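Local structure of AxyAgu115A (Amphibacillus xylanus NBRC 15112, 6NPS) at residues V140-V145 and D199-L204; D504-L509 and E553-E558; A220-D225 and L251-E256. The protein probably hydrolyses the alpha-linkages that hold glucuronic acid side groups on xylan. The protein carries 3 engineered substitutions. One frame throughout, in Å; residues are numbered along the deposited sequence.

Contact 1. Residues V140-V145 and D199-L204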
loop_
_atom_site.group_PDB
_atom_site.type_symbol
_atom_site.label_atom_id
_atom_site.label_comp_id
_atom_site.label_asym_id
_atom_site.label_seq_id
_atom_site.Cartn_x
_atom_site.Cartn_y
_atom_site.Cartn_z
ATOM N N VAL A 140 -12.522 13.858 45.800
ATOM C CA VAL A 140 -11.925 15.031 46.451
ATOM C C VAL A 140 -10.410 14.869 46.616
ATOM O O VAL A 140 -9.636 15.779 46.297
ATOM C CB VAL A 140 -12.624 15.314 47.803
ATOM C CG1 VAL A 140 -12.570 14.096 48.732
ATOM C CG2 VAL A 140 -12.013 16.541 48.459
ATOM N N ASP A 141 -9.963 13.714 47.061
ATOM C CA ASP A 141 -8.531 13.483 47.225
ATOM C C ASP A 141 -7.881 12.922 45.966
ATOM O O ASP A 141 -6.816 13.392 45.557
ATOM C CB ASP A 141 -8.292 12.530 48.404
ATOM C CG ASP A 141 -6.838 12.080 48.514
ATOM O OD1 ASP A 141 -6.032 12.801 49.145
ATOM O OD2 ASP A 141 -6.503 11.005 47.964
ATOM N N TRP A 142 -8.528 11.944 45.326
ATOM C CA TRP A 142 -7.943 11.253 44.183
ATOM C C TRP A 142 -7.692 12.183 42.995
ATOM O O TRP A 142 -6.636 12.103 42.351
ATOM C CB TRP A 142 -8.834 10.083 43.758
ATOM C CG TRP A 142 -8.156 9.347 42.667
ATOM C CD1 TRP A 142 -8.423 9.411 41.332
ATOM C CD2 TRP A 142 -7.027 8.480 42.817
ATOM N NE1 TRP A 142 -7.540 8.613 40.644
ATOM C CE2 TRP A 142 -6.678 8.028 41.534
ATOM C CE3 TRP A 142 -6.304 8.028 43.922
ATOM C CZ2 TRP A 142 -5.615 7.148 41.312
ATOM C CZ3 TRP A 142 -5.253 7.138 43.708
ATOM C CH2 TRP A 142 -4.911 6.727 42.405
ATOM N N SER A 143 -8.637 13.073 42.675
ATOM C CA SER A 143 -8.528 13.943 41.509
ATOM C C SER A 143 -8.421 15.418 41.885
ATOM O O SER A 143 -8.458 16.285 40.996
ATOM C CB SER A 143 -9.738 13.746 40.588
ATOM O OG SER A 143 -9.853 12.396 40.160
ATOM N N GLY A 144 -8.331 15.730 43.174
ATOM C CA GLY A 144 -8.319 17.133 43.581
ATOM C C GLY A 144 -9.589 17.892 43.248
ATOM O O GLY A 144 -9.520 19.036 42.808
ATOM N N VAL A 145 -10.753 17.284 43.448
ATOM C CA VAL A 145 -12.021 17.971 43.213
ATOM C C VAL A 145 -12.378 18.727 44.493
ATOM O O VAL A 145 -12.865 18.141 45.454
ATOM C CB VAL A 145 -13.122 16.990 42.804
ATOM C CG1 VAL A 145 -14.455 17.743 42.564
ATOM C CG2 VAL A 145 -12.670 16.233 41.548
ATOM N N ASP A 199 -2.950 4.338 51.148
ATOM C CA ASP A 199 -3.972 5.060 51.893
ATOM C C ASP A 199 -4.894 5.834 50.942
ATOM O O ASP A 199 -6.115 5.834 51.119
ATOM C CB ASP A 199 -3.301 5.975 52.921
ATOM C CG ASP A 199 -4.289 6.557 53.911
ATOM O OD1 ASP A 199 -4.413 7.803 53.955
ATOM O OD2 ASP A 199 -4.951 5.783 54.633
ATOM N N HIS A 200 -4.341 6.434 49.885
ATOM C CA HIS A 200 -5.185 7.128 48.893
ATOM C C HIS A 200 -6.052 6.163 48.072
ATOM O O HIS A 200 -7.198 6.486 47.701
ATOM C CB HIS A 200 -4.305 7.945 47.958
ATOM C CG HIS A 200 -3.472 8.970 48.663
ATOM N ND1 HIS A 200 -3.941 10.234 48.963
ATOM C CD2 HIS A 200 -2.198 8.921 49.123
ATOM C CE1 HIS A 200 -2.994 10.917 49.580
ATOM N NE2 HIS A 200 -1.927 10.142 49.693
ATOM N N VAL A 201 -5.492 5.007 47.711
ATOM C CA VAL A 201 -6.256 3.967 47.022
ATOM C C VAL A 201 -7.403 3.483 47.906
ATOM O O VAL A 201 -8.543 3.331 47.449
ATOM C CB VAL A 201 -5.323 2.797 46.638
ATOM C CG1 VAL A 201 -6.111 1.611 46.093
ATOM C CG2 VAL A 201 -4.310 3.265 45.643
ATOM N N PHE A 202 -7.107 3.185 49.174
ATOM C CA PHE A 202 -8.155 2.712 50.070
ATOM C C PHE A 202 -9.257 3.763 50.218
ATOM O O PHE A 202 -10.442 3.422 50.261
ATOM C CB PHE A 202 -7.596 2.353 51.447
ATOM C CG PHE A 202 -6.532 1.250 51.437
ATOM C CD1 PHE A 202 -6.513 0.263 50.455
ATOM C CD2 PHE A 202 -5.565 1.220 52.424
ATOM C CE1 PHE A 202 -5.530 -0.734 50.464
ATOM C CE2 PHE A 202 -4.560 0.223 52.446
ATOM C CZ PHE A 202 -4.562 -0.762 51.475
ATOM N N GLU A 203 -8.880 5.040 50.322
ATOM C CA GLU A 203 -9.880 6.093 50.492
ATOM C C GLU A 203 -10.780 6.189 49.269
ATOM O O GLU A 203 -12.005 6.306 49.398
ATOM C CB GLU A 203 -9.191 7.435 50.763
ATOM C CG GLU A 203 -10.163 8.561 51.084
ATOM C CD GLU A 203 -9.512 9.944 51.236
ATOM O OE1 GLU A 203 -8.283 10.035 51.486
ATOM O OE2 GLU A 203 -10.262 10.943 51.130
ATOM N N LEU A 204 -10.189 6.140 48.070
ATOM C CA LEU A 204 -10.973 6.204 46.848
ATOM C C LEU A 204 -11.966 5.054 46.785
ATOM O O LEU A 204 -13.144 5.255 46.470
ATOM C CB LEU A 204 -10.053 6.186 45.633
ATOM C CG LEU A 204 -10.764 6.030 44.294
ATOM C CD1 LEU A 204 -11.650 7.268 43.920
ATOM C CD2 LEU A 204 -9.756 5.770 43.180
HETATM O O HOH W 1 -8.340 9.099 47.417
#
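D141 OD2 is gripped by two donors: the ring nitrogen H200 ND1 at 2.9 Å and a water at 2.7 Å from the same OD2. The ring meets the carboxylate edge-on, at 166° through the hydrogen and on the syn side of OD2, and the two planes lie only 12° apart. D141 reaches this position because its CG is anti to the backbone N (chi1 172°). The water donates a second time, to H200 O, so one carboxylate oxygen is tied to both the side chain and the backbone of the same residue.

Beside this polar pair the next residue supplies an apolar one. L204 CD2 sits over a face of the W142 indole, 4.0 Å from the centroid of its five-membered ring, a CH-pi contact. It joins helix 195-207, which leads into barrel strand 212-214, to the loop between helix 120-133 and strand 152-155, ahead of the barrel strands. W185 meets the same indole from outside the segments.

E203 brings a like charge close, its OE1 4.1 Å from D141 OD2, but its OE2 is engaged in a salt bridge with R207. The aspartate would probably stabilise a positively charged H200, while R207 offsets the charge of E203.

Contact 2. Residues D504-L509 and E553-E558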
loop_
_atom_site.group_PDB
_atom_site.type_symbol
_atom_site.label_atom_id
_atom_site.label_comp_id
_atom_site.label_asym_id
_atom_site.label_seq_id
_atom_site.Cartn_x
_atom_site.Cartn_y
_atom_site.Cartn_z
ATOM N N ASP A 504 -23.856 21.067 30.544
ATOM C CA ASP A 504 -24.295 20.248 29.424
ATOM C C ASP A 504 -23.199 20.130 28.382
ATOM O O ASP A 504 -23.163 19.158 27.629
ATOM C CB ASP A 504 -25.574 20.765 28.779
ATOM C CG ASP A 504 -26.220 19.707 27.856
ATOM O OD1 ASP A 504 -27.010 18.862 28.352
ATOM O OD2 ASP A 504 -25.922 19.695 26.642
ATOM N N LYS A 505 -22.297 21.102 28.308
ATOM C CA LYS A 505 -21.158 20.933 27.424
ATOM C C LYS A 505 -20.238 19.829 27.946
ATOM O O LYS A 505 -19.743 19.011 27.158
ATOM C CB LYS A 505 -20.423 22.261 27.271
ATOM C CG LYS A 505 -21.217 23.274 26.402
ATOM C CD LYS A 505 -20.528 24.630 26.356
ATOM C CE LYS A 505 -21.346 25.574 25.471
ATOM N NZ LYS A 505 -20.648 26.862 25.338
ATOM N N VAL A 506 -20.017 19.776 29.269
ATOM C CA VAL A 506 -19.237 18.666 29.840
ATOM C C VAL A 506 -19.886 17.333 29.491
ATOM O O VAL A 506 -19.203 16.366 29.144
ATOM C CB VAL A 506 -19.083 18.823 31.361
ATOM C CG1 VAL A 506 -18.397 17.546 31.956
ATOM C CG2 VAL A 506 -18.276 20.090 31.664
ATOM N N PHE A 507 -21.219 17.263 29.543
ATOM C CA PHE A 507 -21.887 16.022 29.155
ATOM C C PHE A 507 -21.594 15.660 27.695
ATOM O O PHE A 507 -21.284 14.501 27.390
ATOM C CB PHE A 507 -23.396 16.129 29.386
ATOM C CG PHE A 507 -24.138 14.924 28.886
ATOM C CD1 PHE A 507 -24.096 13.725 29.595
ATOM C CD2 PHE A 507 -24.791 14.949 27.666
ATOM C CE1 PHE A 507 -24.731 12.594 29.117
ATOM C CE2 PHE A 507 -25.433 13.828 27.178
ATOM C CZ PHE A 507 -25.398 12.633 27.914
ATOM N N GLU A 508 -21.684 16.636 26.770
ATOM C CA GLU A 508 -21.307 16.356 25.382
ATOM C C GLU A 508 -19.895 15.791 25.272
ATOM O O GLU A 508 -19.647 14.926 24.430
ATOM C CB GLU A 508 -21.391 17.617 24.529
ATOM C CG GLU A 508 -22.796 18.168 24.327
ATOM C CD GLU A 508 -22.800 19.360 23.360
ATOM O OE1 GLU A 508 -22.450 19.183 22.164
ATOM O OE2 GLU A 508 -23.144 20.481 23.800
ATOM N N LEU A 509 -18.937 16.339 26.044
ATOM C CA LEU A 509 -17.540 15.902 25.958
ATOM C C LEU A 509 -17.389 14.462 26.433
ATOM O O LEU A 509 -16.734 13.648 25.773
ATOM C CB LEU A 509 -16.624 16.804 26.809
ATOM C CG LEU A 509 -16.496 18.232 26.293
ATOM C CD1 LEU A 509 -15.652 19.086 27.212
ATOM C CD2 LEU A 509 -15.896 18.212 24.878
ATOM N N GLU A 553 -11.965 23.315 24.628
ATOM C CA GLU A 553 -11.157 24.523 24.767
ATOM C C GLU A 553 -11.942 25.696 25.344
ATOM O O GLU A 553 -11.359 26.541 26.039
ATOM C CB GLU A 553 -10.517 24.905 23.426
ATOM C CG GLU A 553 -9.417 23.911 23.019
ATOM C CD GLU A 553 -8.019 24.289 23.538
ATOM O OE1 GLU A 553 -7.898 24.910 24.621
ATOM O OE2 GLU A 553 -7.022 23.951 22.855
ATOM N N GLU A 554 -13.254 25.777 25.099
ATOM C CA GLU A 554 -14.034 26.830 25.740
ATOM C C GLU A 554 -13.997 26.663 27.249
ATOM O O GLU A 554 -13.752 27.626 27.991
ATOM C CB GLU A 554 -15.486 26.802 25.261
ATOM C CG GLU A 554 -15.709 27.154 23.820
ATOM C CD GLU A 554 -17.173 26.958 23.408
ATOM O OE1 GLU A 554 -18.065 27.070 24.282
ATOM O OE2 GLU A 554 -17.425 26.687 22.211
ATOM N N LEU A 555 -14.250 25.437 27.733
ATOM C CA LEU A 555 -14.292 25.255 29.187
ATOM C C LEU A 555 -12.905 25.357 29.814
ATOM O O LEU A 555 -12.779 25.763 30.972
ATOM C CB LEU A 555 -14.947 23.912 29.538
ATOM C CG LEU A 555 -16.378 23.758 29.006
ATOM C CD1 LEU A 555 -16.920 22.382 29.311
ATOM C CD2 LEU A 555 -17.289 24.823 29.604
ATOM N N TYR A 556 -11.863 24.951 29.082
ATOM C CA TYR A 556 -10.477 25.130 29.534
ATOM C C TYR A 556 -10.204 26.590 29.876
ATOM O O TYR A 556 -9.572 26.892 30.893
ATOM C CB TYR A 556 -9.544 24.629 28.407
ATOM C CG TYR A 556 -8.055 24.629 28.655
ATOM C CD1 TYR A 556 -7.302 25.775 28.441
ATOM C CD2 TYR A 556 -7.382 23.463 29.019
ATOM C CE1 TYR A 556 -5.930 25.774 28.627
ATOM C CE2 TYR A 556 -5.997 23.447 29.218
ATOM C CZ TYR A 556 -5.286 24.600 29.031
ATOM O OH TYR A 556 -3.922 24.614 29.222
ATOM N N GLN A 557 -10.707 27.510 29.050
ATOM C CA GLN A 557 -10.503 28.922 29.320
ATOM C C GLN A 557 -11.488 29.476 30.339
ATOM O O GLN A 557 -11.186 30.473 31.006
ATOM C CB GLN A 557 -10.579 29.767 28.084
ATOM C CG GLN A 557 -9.668 30.933 28.384
ATOM C CD GLN A 557 -9.736 32.036 27.374
ATOM O OE1 GLN A 557 -10.616 32.901 27.433
ATOM N NE2 GLN A 557 -8.841 31.991 26.394
ATOM N N GLU A 558 -12.677 28.885 30.464
ATOM C CA GLU A 558 -13.674 29.437 31.404
ATOM C C GLU A 558 -13.512 28.935 32.840
ATOM O O GLU A 558 -13.818 29.674 33.778
ATOM C CB GLU A 558 -15.089 29.139 30.904
ATOM C CG GLU A 558 -15.435 29.982 29.678
ATOM C CD GLU A 558 -16.515 29.355 28.808
ATOM O OE1 GLU A 558 -16.659 29.790 27.641
ATOM O OE2 GLU A 558 -17.224 28.442 29.295
HETATM O O HOH W 2 -20.243 27.566 27.911
#
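K505 and E554 reach toward each other across two helices, and their side chains cross at about a right angle. K505 is fully extended beyond CG, with that CG anti to the carbonyl carbon (chi1 -72°), so the ammonium group is carried clear of its own helix. There K505 NZ meets E554 OE1 at 2.8 Å in a hydrogen-bonded salt bridge, arriving almost in line with the CD-OE1 bond. E554 is stretched out as well, and the two long chains meet at their charged ends while their parent helices stay well apart. Water provides another partner: K505 NZ donates to it at 2.7 Å, and the water makes a weak, long bond to E558 OE2, which is also held by Q502.

Below the ion pair the contact is apolar and centres on one methyl group. L555 CD1 lies 3.6 Å from V506 CG2, the two side chains meeting at a slant. The same methyl approaches L509 CD1 at 4.1 Å, where the leucines slide past each other in opposite directions. The CB of K505 also borders it, so this lysine serves both layers, its root touching the leucine and its end binding the glutamate.

The helix axes come no closer than 10.9 Å and run at 134° to each other, nearer antiparallel than parallel. At this spacing the extended K505 and E554 span the gap. Around the pair, helix 564-596 closes the apolar layer, with V571 and T575 against L509 and Y567 against L555. On another flank V506 packs on I490 of helix 482-494, while L548 and L551, earlier on helix 537-558, also pack against L509, and L551 against K505 and E508.

Contact 3. Residues A220-D225 and L251-E256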
loop_
_atom_site.group_PDB
_atom_site.type_symbol
_atom_site.label_atom_id
_atom_site.label_comp_id
_atom_site.label_asym_id
_atom_site.label_seq_id
_atom_site.Cartn_x
_atom_site.Cartn_y
_atom_site.Cartn_z
ATOM N N ALA A 220 5.737 -5.489 42.378
ATOM C CA ALA A 220 5.365 -5.074 43.716
ATOM C C ALA A 220 4.925 -6.313 44.472
ATOM O O ALA A 220 4.444 -7.280 43.873
ATOM C CB ALA A 220 4.227 -4.042 43.693
ATOM N N ARG A 221 5.071 -6.267 45.793
ATOM C CA ARG A 221 4.586 -7.328 46.672
ATOM C C ARG A 221 3.808 -6.628 47.777
ATOM O O ARG A 221 4.414 -6.053 48.692
ATOM C CB ARG A 221 5.741 -8.149 47.252
ATOM C CG ARG A 221 6.397 -9.045 46.230
ATOM C CD ARG A 221 7.646 -9.701 46.815
ATOM N NE ARG A 221 8.692 -8.728 47.122
ATOM C CZ ARG A 221 9.667 -8.916 48.015
ATOM N NH1 ARG A 221 9.753 -10.057 48.689
ATOM N NH2 ARG A 221 10.566 -7.969 48.232
ATOM N N PHE A 222 2.485 -6.696 47.672
ATOM C CA PHE A 222 1.625 -5.951 48.568
ATOM C C PHE A 222 1.895 -6.355 50.010
ATOM O O PHE A 222 1.931 -5.492 50.893
ATOM C CB PHE A 222 0.181 -6.190 48.181
ATOM C CG PHE A 222 -0.823 -5.435 49.025
ATOM C CD1 PHE A 222 -1.124 -4.104 48.768
ATOM C CD2 PHE A 222 -1.461 -6.078 50.096
ATOM C CE1 PHE A 222 -2.119 -3.441 49.552
ATOM C CE2 PHE A 222 -2.386 -5.423 50.895
ATOM C CZ PHE A 222 -2.742 -4.105 50.600
ATOM N N ASN A 223 2.155 -7.650 50.256
ATOM C CA ASN A 223 2.374 -8.132 51.643
ATOM C C ASN A 223 3.723 -7.747 52.225
ATOM O O ASN A 223 3.929 -7.949 53.427
ATOM C CB ASN A 223 2.252 -9.650 51.731
ATOM C CG ASN A 223 0.843 -10.123 51.426
ATOM O OD1 ASN A 223 -0.136 -9.442 51.758
ATOM N ND2 ASN A 223 0.727 -11.273 50.746
ATOM N N ASP A 224 4.634 -7.192 51.413
ATOM C CA ASP A 224 6.010 -6.942 51.813
ATOM C C ASP A 224 6.480 -5.504 51.630
ATOM O O ASP A 224 7.568 -5.179 52.120
ATOM C CB ASP A 224 6.964 -7.848 51.017
ATOM C CG ASP A 224 6.644 -9.335 51.179
ATOM O OD1 ASP A 224 7.040 -9.927 52.218
ATOM O OD2 ASP A 224 6.006 -9.916 50.270
ATOM N N ASP A 225 5.722 -4.649 50.930
ATOM C CA ASP A 225 6.194 -3.346 50.467
ATOM C C ASP A 225 5.690 -2.198 51.324
ATOM O O ASP A 225 5.766 -1.041 50.891
ATOM C CB ASP A 225 5.747 -3.083 49.022
ATOM C CG ASP A 225 6.490 -3.938 47.995
ATOM O OD1 ASP A 225 7.528 -4.559 48.346
ATOM O OD2 ASP A 225 6.024 -3.979 46.820
ATOM N N LEU A 251 -3.068 -16.458 49.306
ATOM C CA LEU A 251 -2.601 -15.191 49.892
ATOM C C LEU A 251 -1.140 -14.887 49.548
ATOM O O LEU A 251 -0.434 -14.188 50.292
ATOM C CB LEU A 251 -2.828 -15.164 51.407
ATOM C CG LEU A 251 -4.277 -15.446 51.832
ATOM C CD1 LEU A 251 -4.392 -15.477 53.371
ATOM C CD2 LEU A 251 -5.281 -14.404 51.208
ATOM N N ARG A 252 -0.696 -15.401 48.405
ATOM C CA ARG A 252 0.651 -15.202 47.882
ATOM C C ARG A 252 0.550 -14.380 46.605
ATOM O O ARG A 252 0.057 -14.890 45.590
ATOM C CB ARG A 252 1.290 -16.551 47.572
ATOM C CG ARG A 252 1.639 -17.325 48.855
ATOM C CD ARG A 252 2.730 -16.611 49.621
ATOM N NE ARG A 252 3.474 -17.568 50.435
ATOM C CZ ARG A 252 4.487 -17.257 51.244
ATOM N NH1 ARG A 252 4.904 -15.998 51.365
ATOM N NH2 ARG A 252 5.089 -18.221 51.939
ATOM N N TYR A 253 1.067 -13.145 46.614
ATOM C CA TYR A 253 1.025 -12.386 45.357
ATOM C C TYR A 253 2.115 -12.864 44.403
ATOM O O TYR A 253 3.080 -13.509 44.810
ATOM C CB TYR A 253 1.151 -10.890 45.620
ATOM C CG TYR A 253 -0.114 -10.404 46.312
ATOM C CD1 TYR A 253 -1.272 -10.144 45.576
ATOM C CD2 TYR A 253 -0.163 -10.294 47.711
ATOM C CE1 TYR A 253 -2.446 -9.750 46.209
ATOM C CE2 TYR A 253 -1.320 -9.893 48.337
ATOM C CZ TYR A 253 -2.460 -9.614 47.572
ATOM O OH TYR A 253 -3.631 -9.229 48.188
ATOM N N GLY A 254 1.977 -12.467 43.127
ATOM C CA GLY A 254 2.676 -13.139 42.045
ATOM C C GLY A 254 4.188 -13.052 42.110
ATOM O O GLY A 254 4.881 -13.913 41.558
ATOM N N GLU A 255 4.733 -12.024 42.761
ATOM C CA GLU A 255 6.190 -11.897 42.807
ATOM C C GLU A 255 6.823 -12.568 44.038
ATOM O O GLU A 255 8.063 -12.675 44.103
ATOM C CB GLU A 255 6.590 -10.417 42.772
ATOM C CG GLU A 255 6.275 -9.715 41.448
ATOM C CD GLU A 255 7.273 -10.057 40.350
ATOM O OE1 GLU A 255 7.068 -11.054 39.614
ATOM O OE2 GLU A 255 8.273 -9.318 40.232
ATOM N N GLU A 256 6.019 -13.024 45.011
ATOM C CA GLU A 256 6.593 -13.582 46.240
ATOM C C GLU A 256 7.484 -14.776 45.945
ATOM O O GLU A 256 8.600 -14.867 46.470
ATOM C CB GLU A 256 5.492 -13.965 47.234
ATOM C CG GLU A 256 4.724 -12.729 47.753
ATOM C CD GLU A 256 3.838 -12.991 48.985
ATOM O OE1 GLU A 256 4.310 -13.641 49.955
ATOM O OE2 GLU A 256 2.666 -12.512 48.981
HETATM O O HOH W 3 3.325 -9.535 43.339
HETATM O O HOH W 4 8.737 -12.849 48.582
HETATM O O HOH W 5 3.361 -9.794 48.807
HETATM O O HOH W 6 7.008 -12.552 50.555
#
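N223 ND2 donates to E256 OE2 at 2.9 Å, with amide and carboxylate nearly perpendicular (86°). The glutamate is extended beyond CG, which carries its carboxylate to N223. Y253 N also donates to E256 OE2, from the opposite face of the carboxylate plane to N223 ND2. The other oxygen, E256 OE1, takes a salt bridge from R252 NH1 at 2.8 Å, in the plane of the guanidinium. The N223 amide in turn lies at the edge of the Y253 ring, ND2 3.3 Å from CD2.

In the TIM-barrel part of the enzyme these loops follow strands 212-214 and 241-242, neighbours in the parallel sheet, so they lie at the C-terminal ends of the strands, the side where barrels of this kind generally carry their active sites.

F222 CB rests over a face of Y253, 4.3 Å from the ring centroid. Y253 OH bonds to G243 O. R221 lays CG 3.7 Å from E255 CB, then bends at chi3 (-65°), which sets its guanidinium with D224 CB over one face; NH1 bonds a water that also donates to E256 O, and Y259 adds a cation-pi contact. Water links D224 OD2 to E256 OE1, while D224 OD1 forms a salt bridge with R290.

The three contacts illustrate how a large enzyme is knit together by local clusters spread along its chain. Contact 1 closes first, contact 3 follows, and contact 2 comes last. Contacts 1 and 3, with centres 23 Å apart, touch: F202 CZ of helix 195-207 packs at 3.9 Å on F222 CZ, and both phenylalanines also lean on helix 230-238. Contact 2 has its centre 24 Å from that of contact 1; it does not touch contact 3, their nearest atoms being about 32 Å apart. Helix 564-596, touched by V145 and S143 of contact 1 and by L509 of contact 2, thus connects the barrel side to the helices that follow it in the chain.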